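Local coordinates for ABC transporter substrate binding protein (Ribose) (Agrobacterium vitis, PDB 5DKV) that probably serves as the solute-binding component of an ABC transporter for sugars, and here holds alpha-D-tagatopyranose in its pocket, at residues F41-A55 with Q274-S286. Numbering follows the deposited sequence.
Sequences FYITMHKGAEAAAAA and QHPAEIGYYGVIS. With T6T (alpha-D-tagatopyranose), chain E.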
ATOM      1  N   PHE A  41       5.443   4.531  -2.744  1.00  8.03           N
ATOM      2  CA  PHE A  41       4.465   3.595  -3.287  1.00  7.94           C
ATOM      3  C   PHE A  41       3.617   4.280  -4.353  1.00  8.96           C
ATOM      4  O   PHE A  41       3.457   3.780  -5.477  1.00  9.41           O
ATOM      5  CB  PHE A  41       3.566   3.048  -2.189  1.00  9.05           C
ATOM      6  CG  PHE A  41       2.432   2.175  -2.680  1.00  7.51           C
ATOM      7  CD1 PHE A  41       2.647   0.866  -3.010  1.00  7.21           C
ATOM      8  CD2 PHE A  41       1.142   2.670  -2.748  1.00  8.79           C
ATOM      9  CE1 PHE A  41       1.621   0.050  -3.430  1.00  7.49           C
ATOM     10  CE2 PHE A  41       0.088   1.863  -3.178  1.00  7.00           C
ATOM     11  CZ  PHE A  41       0.324   0.548  -3.533  1.00  7.37           C
ATOM     12  N   TYR A  42       3.079   5.442  -4.015  1.00  8.57           N
ATOM     13  CA  TYR A  42       2.205   6.132  -4.956  1.00  9.35           C
ATOM     14  C   TYR A  42       3.009   6.757  -6.096  1.00 10.57           C
ATOM     15  O   TYR A  42       2.516   6.904  -7.213  1.00  9.82           O
ATOM     16  CB  TYR A  42       1.361   7.177  -4.234  1.00  7.58           C
ATOM     17  CG  TYR A  42       0.343   6.538  -3.300  1.00  8.75           C
ATOM     18  CD1 TYR A  42      -0.689   5.722  -3.808  1.00  8.68           C
ATOM     19  CD2 TYR A  42       0.410   6.707  -1.936  1.00  8.89           C
ATOM     20  CE1 TYR A  42      -1.596   5.115  -2.969  1.00  8.35           C
ATOM     21  CE2 TYR A  42      -0.509   6.079  -1.085  1.00  8.14           C
ATOM     22  CZ  TYR A  42      -1.503   5.295  -1.610  1.00  9.74           C
ATOM     23  OH  TYR A  42      -2.381   4.720  -0.722  1.00 11.02           O
ATOM     24  N   ILE A  43       4.239   7.148  -5.812  1.00  9.74           N
ATOM     25  CA  ILE A  43       5.098   7.711  -6.850  1.00  9.21           C
ATOM     26  C   ILE A  43       5.372   6.655  -7.895  1.00  9.28           C
ATOM     27  O   ILE A  43       5.346   6.938  -9.096  1.00 12.43           O
ATOM     28  CB  ILE A  43       6.396   8.277  -6.227  1.00 12.62           C
ATOM     29  CG1 ILE A  43       6.045   9.525  -5.430  1.00 11.12           C
ATOM     30  CG2 ILE A  43       7.470   8.595  -7.280  1.00 11.47           C
ATOM     31  CD1 ILE A  43       7.152  10.001  -4.497  1.00 15.81           C
ATOM     32  N   THR A  44       5.625   5.427  -7.448  1.00  8.77           N
ATOM     33  CA  THR A  44       5.892   4.320  -8.361  1.00  8.93           C
ATOM     34  C   THR A  44       4.616   3.882  -9.085  1.00  8.32           C
ATOM     35  O   THR A  44       4.661   3.566 -10.271  1.00 10.46           O
ATOM     36  CB  THR A  44       6.525   3.147  -7.600  1.00 11.12           C
ATOM     37  OG1 THR A  44       7.684   3.637  -6.921  1.00 10.56           O
ATOM     38  CG2 THR A  44       6.931   2.049  -8.531  1.00 11.22           C
ATOM     39  N   MET A  45       3.469   3.929  -8.402  1.00  8.81           N
ATOM     40  CA  MET A  45       2.180   3.671  -9.056  1.00 11.10           C
ATOM     41  C   MET A  45       1.945   4.669 -10.185  1.00  9.46           C
ATOM     42  O   MET A  45       1.552   4.315 -11.281  1.00  9.42           O
ATOM     43  CB  MET A  45       1.030   3.751  -8.049  1.00 10.53           C
ATOM     44  CG  MET A  45      -0.328   3.440  -8.645  1.00  9.94           C
ATOM     45  SD  MET A  45      -1.701   3.944  -7.613  1.00 10.04           S
ATOM     46  CE  MET A  45      -1.391   2.942  -6.171  1.00 10.54           C
ATOM     47  N   HIS A  46       2.243   5.920  -9.915  1.00  7.43           N
ATOM     48  CA  HIS A  46       2.138   6.951 -10.926  1.00  8.62           C
ATOM     49  C   HIS A  46       3.052   6.659 -12.133  1.00  9.47           C
ATOM     50  O   HIS A  46       2.666   6.848 -13.290  1.00 10.80           O
ATOM     51  CB  HIS A  46       2.481   8.298 -10.276  1.00  9.08           C
ATOM     52  CG  HIS A  46       2.373   9.462 -11.199  1.00  9.50           C
ATOM     53  ND1 HIS A  46       2.940  10.680 -10.904  1.00 12.31           N
ATOM     54  CD2 HIS A  46       1.794   9.593 -12.413  1.00  8.72           C
ATOM     55  CE1 HIS A  46       2.690  11.522 -11.895  1.00 12.35           C
ATOM     56  NE2 HIS A  46       2.022  10.877 -12.830  1.00 12.63           N
ATOM     57  N   LYS A  47       4.265   6.174 -11.873  1.00  8.61           N
ATOM     58  CA  LYS A  47       5.175   5.829 -12.958  1.00 10.84           C
ATOM     59  C   LYS A  47       4.549   4.771 -13.886  1.00 11.28           C
ATOM     60  O   LYS A  47       4.567   4.896 -15.121  1.00 10.23           O
ATOM     61  CB  LYS A  47       6.510   5.326 -12.376  1.00 11.24           C
ATOM     62  CG  LYS A  47       7.560   4.973 -13.371  1.00 15.13           C
ATOM     63  CD  LYS A  47       8.858   4.635 -12.640  1.00 26.12           C
ATOM     64  CE  LYS A  47       9.978   4.278 -13.622  1.00 43.23           C
ATOM     65  NZ  LYS A  47      11.301   4.136 -12.932  1.00 52.57           N
ATOM     66  N   GLY A  48       3.988   3.735 -13.278  1.00  8.59           N
ATOM     67  CA  GLY A  48       3.298   2.692 -14.028  1.00  7.77           C
ATOM     68  C   GLY A  48       2.123   3.246 -14.820  1.00  7.44           C
ATOM     69  O   GLY A  48       1.890   2.899 -15.961  1.00  8.68           O
ATOM     70  N   ALA A  49       1.367   4.131 -14.194  1.00  8.44           N
ATOM     71  CA  ALA A  49       0.239   4.753 -14.869  1.00  7.96           C
ATOM     72  C   ALA A  49       0.702   5.579 -16.091  1.00  8.84           C
ATOM     73  O   ALA A  49       0.049   5.576 -17.128  1.00  8.72           O
ATOM     74  CB  ALA A  49      -0.524   5.616 -13.915  1.00  9.28           C
ATOM     75  N   GLU A  50       1.811   6.312 -15.970  1.00  9.68           N
ATOM     76  CA  GLU A  50       2.293   7.108 -17.117  1.00  9.67           C
ATOM     77  C   GLU A  50       2.763   6.193 -18.238  1.00 12.12           C
ATOM     78  O   GLU A  50       2.601   6.509 -19.422  1.00 12.26           O
ATOM     79  CB  GLU A  50       3.417   8.055 -16.697  1.00 11.11           C
ATOM     80  CG  GLU A  50       3.015   9.175 -15.706  1.00 11.30           C
ATOM     81  CD  GLU A  50       2.255  10.340 -16.354  1.00 13.47           C
ATOM     82  OE1 GLU A  50       2.074  10.358 -17.608  1.00 13.24           O
ATOM     83  OE2 GLU A  50       1.844  11.255 -15.585  1.00 14.19           O
ATOM     84  N   ALA A  51       3.331   5.052 -17.889  1.00 10.06           N
ATOM     85  CA  ALA A  51       3.807   4.124 -18.901  1.00  9.22           C
ATOM     86  C   ALA A  51       2.614   3.551 -19.687  1.00  9.33           C
ATOM     87  O   ALA A  51       2.663   3.469 -20.926  1.00 10.72           O
ATOM     88  CB  ALA A  51       4.640   3.033 -18.267  1.00 14.42           C
ATOM     89  N   ALA A  52       1.553   3.168 -18.983  1.00 11.69           N
ATOM     90  CA  ALA A  52       0.349   2.664 -19.645  1.00 11.17           C
ATOM     91  C   ALA A  52      -0.297   3.776 -20.474  1.00  9.06           C
ATOM     92  O   ALA A  52      -0.745   3.545 -21.593  1.00 10.59           O
ATOM     93  CB  ALA A  52      -0.645   2.096 -18.618  1.00  9.68           C
ATOM     94  N   ALA A  53      -0.300   5.001 -19.943  1.00  8.31           N
ATOM     95  CA  ALA A  53      -0.925   6.106 -20.660  1.00 12.88           C
ATOM     96  C   ALA A  53      -0.212   6.348 -21.994  1.00 16.26           C
ATOM     97  O   ALA A  53      -0.852   6.579 -23.031  1.00 13.97           O
ATOM     98  CB  ALA A  53      -0.911   7.404 -19.792  1.00 11.12           C
ATOM     99  N   ALA A  54       1.115   6.295 -21.970  1.00 11.48           N
ATOM    100  CA  ALA A  54       1.884   6.488 -23.202  1.00 10.06           C
ATOM    101  C   ALA A  54       1.547   5.400 -24.216  1.00 10.96           C
ATOM    102  O   ALA A  54       1.517   5.653 -25.430  1.00 14.18           O
ATOM    103  CB  ALA A  54       3.362   6.501 -22.905  1.00 17.25           C
ATOM    104  N   ALA A  55       1.278   4.204 -23.726  1.00 11.67           N
ATOM    105  CA  ALA A  55       1.040   3.070 -24.594  1.00 12.68           C
ATOM    106  C   ALA A  55      -0.294   3.153 -25.333  1.00 16.69           C
ATOM    107  O   ALA A  55      -0.384   2.698 -26.479  1.00 18.87           O
ATOM    108  CB  ALA A  55       1.128   1.793 -23.797  1.00 15.65           C
ATOM    109  N   GLN A 274       5.328  -4.472  -2.643  1.00  8.51           N
ATOM    110  CA  GLN A 274       4.193  -4.547  -3.521  1.00  7.33           C
ATOM    111  C   GLN A 274       4.682  -4.266  -4.929  1.00  8.36           C
ATOM    112  O   GLN A 274       5.872  -4.045  -5.147  1.00 10.42           O
ATOM    113  CB  GLN A 274       3.127  -3.542  -3.105  1.00  7.06           C
ATOM    114  CG  GLN A 274       2.637  -3.717  -1.659  1.00  6.60           C
ATOM    115  CD  GLN A 274       1.500  -2.788  -1.344  1.00  8.49           C
ATOM    116  OE1 GLN A 274       0.377  -3.073  -1.698  1.00  8.28           O
ATOM    117  NE2 GLN A 274       1.792  -1.665  -0.683  1.00  8.01           N
ATOM    118  N   HIS A 275       3.736  -4.251  -5.858  1.00  9.06           N
ATOM    119  CA  HIS A 275       3.980  -3.926  -7.273  1.00  6.86           C
ATOM    120  C   HIS A 275       3.180  -2.693  -7.670  1.00  7.02           C
ATOM    121  O   HIS A 275       2.249  -2.786  -8.450  1.00  8.12           O
ATOM    122  CB  HIS A 275       3.595  -5.102  -8.151  1.00  7.48           C
ATOM    123  CG  HIS A 275       4.488  -6.298  -7.992  1.00  8.26           C
ATOM    124  ND1 HIS A 275       4.352  -7.427  -8.771  1.00 12.22           N
ATOM    125  CD2 HIS A 275       5.511  -6.553  -7.142  1.00  9.79           C
ATOM    126  CE1 HIS A 275       5.251  -8.324  -8.416  1.00 13.31           C
ATOM    127  NE2 HIS A 275       5.970  -7.822  -7.429  1.00 14.21           N
ATOM    128  N   PRO A 276       3.516  -1.531  -7.104  1.00  6.69           N
ATOM    129  CA  PRO A 276       2.699  -0.342  -7.413  1.00  6.63           C
ATOM    130  C   PRO A 276       2.646   0.018  -8.889  1.00  6.83           C
ATOM    131  O   PRO A 276       1.616   0.525  -9.337  1.00  6.80           O
ATOM    132  CB  PRO A 276       3.384   0.778  -6.623  1.00  6.96           C
ATOM    133  CG  PRO A 276       4.700   0.221  -6.184  1.00  7.94           C
ATOM    134  CD  PRO A 276       4.501  -1.264  -6.054  1.00  9.37           C
ATOM    135  N   ALA A 277       3.731  -0.161  -9.633  1.00  7.13           N
ATOM    136  CA  ALA A 277       3.680   0.227 -11.037  1.00  8.86           C
ATOM    137  C   ALA A 277       2.653  -0.625 -11.772  1.00  9.11           C
ATOM    138  O   ALA A 277       1.917  -0.131 -12.627  1.00  8.90           O
ATOM    139  CB  ALA A 277       5.076   0.113 -11.697  1.00  7.59           C
ATOM    140  N   GLU A 278       2.600  -1.905 -11.418  1.00  9.29           N
ATOM    141  CA  GLU A 278       1.600  -2.834 -11.965  1.00  7.69           C
ATOM    142  C   GLU A 278       0.165  -2.344 -11.674  1.00  9.71           C
ATOM    143  O   GLU A 278      -0.724  -2.380 -12.522  1.00  9.45           O
ATOM    144  CB  GLU A 278       1.851  -4.201 -11.355  1.00  7.74           C
ATOM    145  CG  GLU A 278       1.119  -5.357 -11.950  1.00  8.91           C
ATOM    146  CD  GLU A 278       1.523  -6.661 -11.313  1.00 11.58           C
ATOM    147  OE1 GLU A 278       2.745  -6.898 -11.091  1.00 10.94           O
ATOM    148  OE2 GLU A 278       0.598  -7.472 -11.040  1.00 13.49           O
ATOM    149  N   ILE A 279      -0.057  -1.870 -10.451  1.00  7.86           N
ATOM    150  CA  ILE A 279      -1.352  -1.331 -10.072  1.00  6.71           C
ATOM    151  C   ILE A 279      -1.719  -0.131 -10.914  1.00  7.39           C
ATOM    152  O   ILE A 279      -2.837  -0.054 -11.437  1.00  7.79           O
ATOM    153  CB  ILE A 279      -1.379  -0.963  -8.572  1.00  8.80           C
ATOM    154  CG1 ILE A 279      -1.229  -2.239  -7.741  1.00  8.94           C
ATOM    155  CG2 ILE A 279      -2.671  -0.226  -8.217  1.00  8.64           C
ATOM    156  CD1 ILE A 279      -1.035  -1.953  -6.269  1.00  9.81           C
ATOM    157  N   GLY A 280      -0.790   0.817 -11.058  1.00  7.95           N
ATOM    158  CA  GLY A 280      -1.010   1.961 -11.881  1.00  8.84           C
ATOM    159  C   GLY A 280      -1.264   1.632 -13.334  1.00  7.31           C
ATOM    160  O   GLY A 280      -2.144   2.229 -13.967  1.00  8.34           O
ATOM    161  N   TYR A 281      -0.454   0.723 -13.853  1.00  8.37           N
ATOM    162  CA  TYR A 281      -0.480   0.322 -15.256  1.00  7.84           C
ATOM    163  C   TYR A 281      -1.832  -0.293 -15.581  1.00  8.18           C
ATOM    164  O   TYR A 281      -2.498   0.115 -16.533  1.00  8.80           O
ATOM    165  CB  TYR A 281       0.649  -0.667 -15.525  1.00  9.45           C
ATOM    166  CG  TYR A 281       0.944  -0.917 -16.985  1.00  8.15           C
ATOM    167  CD1 TYR A 281       1.980  -0.262 -17.615  1.00  9.94           C
ATOM    168  CD2 TYR A 281       0.190  -1.822 -17.728  1.00  9.79           C
ATOM    169  CE1 TYR A 281       2.258  -0.495 -18.951  1.00 10.99           C
ATOM    170  CE2 TYR A 281       0.468  -2.058 -19.065  1.00 11.67           C
ATOM    171  CZ  TYR A 281       1.507  -1.402 -19.662  1.00 14.39           C
ATOM    172  OH  TYR A 281       1.784  -1.635 -21.001  1.00 13.88           O
ATOM    173  N   TYR A 282      -2.243  -1.269 -14.776  1.00  9.04           N
ATOM    174  CA  TYR A 282      -3.510  -1.947 -15.037  1.00  9.32           C
ATOM    175  C   TYR A 282      -4.682  -1.036 -14.746  1.00  7.49           C
ATOM    176  O   TYR A 282      -5.715  -1.131 -15.389  1.00  8.86           O
ATOM    177  CB  TYR A 282      -3.608  -3.249 -14.249  1.00  7.60           C
ATOM    178  CG  TYR A 282      -2.915  -4.378 -14.987  1.00  9.19           C
ATOM    179  CD1 TYR A 282      -1.544  -4.578 -14.877  1.00 10.07           C
ATOM    180  CD2 TYR A 282      -3.628  -5.219 -15.823  1.00 10.50           C
ATOM    181  CE1 TYR A 282      -0.914  -5.590 -15.574  1.00 12.28           C
ATOM    182  CE2 TYR A 282      -2.989  -6.234 -16.550  1.00  9.29           C
ATOM    183  CZ  TYR A 282      -1.643  -6.421 -16.408  1.00 10.95           C
ATOM    184  OH  TYR A 282      -1.030  -7.439 -17.102  1.00 12.20           O
ATOM    185  N   GLY A 283      -4.521  -0.096 -13.821  1.00  7.31           N
ATOM    186  CA  GLY A 283      -5.561   0.909 -13.650  1.00  7.32           C
ATOM    187  C   GLY A 283      -5.813   1.730 -14.905  1.00  7.59           C
ATOM    188  O   GLY A 283      -6.960   1.921 -15.294  1.00  9.30           O
ATOM    189  N   VAL A 284      -4.760   2.253 -15.528  1.00  7.72           N
ATOM    190  CA  VAL A 284      -4.928   3.053 -16.736  1.00 10.24           C
ATOM    191  C   VAL A 284      -5.442   2.213 -17.897  1.00  9.37           C
ATOM    192  O   VAL A 284      -6.352   2.646 -18.608  1.00  8.75           O
ATOM    193  CB  VAL A 284      -3.621   3.744 -17.123  1.00  8.53           C
ATOM    194  CG1 VAL A 284      -3.700   4.352 -18.535  1.00 11.88           C
ATOM    195  CG2 VAL A 284      -3.309   4.802 -16.103  1.00  9.04           C
ATOM    196  N   ILE A 285      -4.866   1.031 -18.119  1.00  8.24           N
ATOM    197  CA  ILE A 285      -5.362   0.190 -19.212  1.00 10.77           C
ATOM    198  C   ILE A 285      -6.836  -0.185 -19.023  1.00  8.50           C
ATOM    199  O   ILE A 285      -7.600  -0.189 -19.970  1.00 11.24           O
ATOM    200  CB  ILE A 285      -4.548  -1.093 -19.368  1.00 13.37           C
ATOM    201  CG1 ILE A 285      -3.080  -0.772 -19.712  1.00 11.46           C
ATOM    202  CG2 ILE A 285      -5.148  -1.960 -20.463  1.00 18.02           C
ATOM    203  CD1 ILE A 285      -2.874  -0.018 -21.040  1.00 16.37           C
ATOM    204  N   SER A 286      -7.232  -0.517 -17.792  1.00  8.98           N
ATOM    205  CA  SER A 286      -8.621  -0.859 -17.517  1.00  9.01           C
ATOM    206  C   SER A 286      -9.542   0.341 -17.752  1.00  8.41           C
ATOM    207  O   SER A 286     -10.650   0.211 -18.256  1.00  9.72           O
ATOM    208  CB  SER A 286      -8.759  -1.368 -16.075  1.00 10.44           C
ATOM    209  OG  SER A 286      -7.998  -2.564 -15.873  1.00  9.23           O
TER
HETATM  210  O3  T6T E 401       1.673   0.611   1.921  1.00  7.37           O
HETATM  211  C3  T6T E 401       1.328   1.584   0.944  1.00  5.80           C
HETATM  212  C4  T6T E 401      -0.097   1.452   0.620  1.00  6.86           C
HETATM  213  O4  T6T E 401      -0.340   0.115   0.045  1.00  8.07           O
HETATM  214  C5  T6T E 401      -0.920   1.668   1.813  1.00  7.27           C
HETATM  215  O5  T6T E 401      -2.323   1.662   1.496  1.00  9.02           O
HETATM  216  C6  T6T E 401      -0.674   3.033   2.431  1.00  7.69           C
HETATM  217  O6  T6T E 401       0.749   3.183   2.712  1.00  9.00           O
HETATM  218  C2  T6T E 401       1.560   2.992   1.523  1.00  6.42           C
HETATM  219  O2  T6T E 401       1.228   3.922   0.519  1.00  9.14           O
HETATM  220  C1  T6T E 401       2.924   3.237   2.034  1.00  9.55           C
HETATM  221  O1  T6T E 401       3.890   3.099   1.042  1.00  8.79           O
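F41 has CG anti to the backbone N (chi1 174°), which brings the end of its ring against Q274 and P276. Q274 starts with CG anti to its own carbonyl carbon and runs extended beyond it, which carries the amide to the ring. The ring and amide planes are nearly parallel, 12° apart, with F41 CE1 3.2 Å from Q274 NE2. That nitrogen gives the sugar an almost straight hydrogen bond, NE2 to T6T O4 2.9 Å. Q274 NE2 also bonds D254 OD2. Q274 OE1 bonds S140, so both ends of the amide are held and its rotation is fixed. The same O4 sits over one face of the F41 ring. P276 CB meets that ring obliquely at CD1, and P276 CG touches T44 CG2 at 3.7 Å.

Behind the pocket, the helices of 41-55 and 276-286 run in the same general direction, their axes crossing at -40° and approaching to 6.3 Å. No conventional hydrogen bond joins the two segments. At G48 and G280 no side chain stands between the helices, and the backbones come together there; G48 and A277 are the nearest CA pair. CA-H...O contacts line this crossing: G280 CA lies 3.5 Å from M45 O, and G48 CA lies 3.4 Å from A277 O. Both helices pack on the parallel-stranded N-terminal lobe of the periplasmic binding protein fold. M45 and A49 touch strand 29-33, and V284 touches I30 of the same strand. This joins the first helix of the chain to a late one that returns to the same lobe.

Farther along, A52 CB sits over one face of the Y281 ring in a CH-pi contact, 3.8 Å from the centroid. V284 CB and I285 CD1 also meet that methyl. V284 CG2 presses on A49 CB at 3.6 Å, while V284 CG1 meets A53 N.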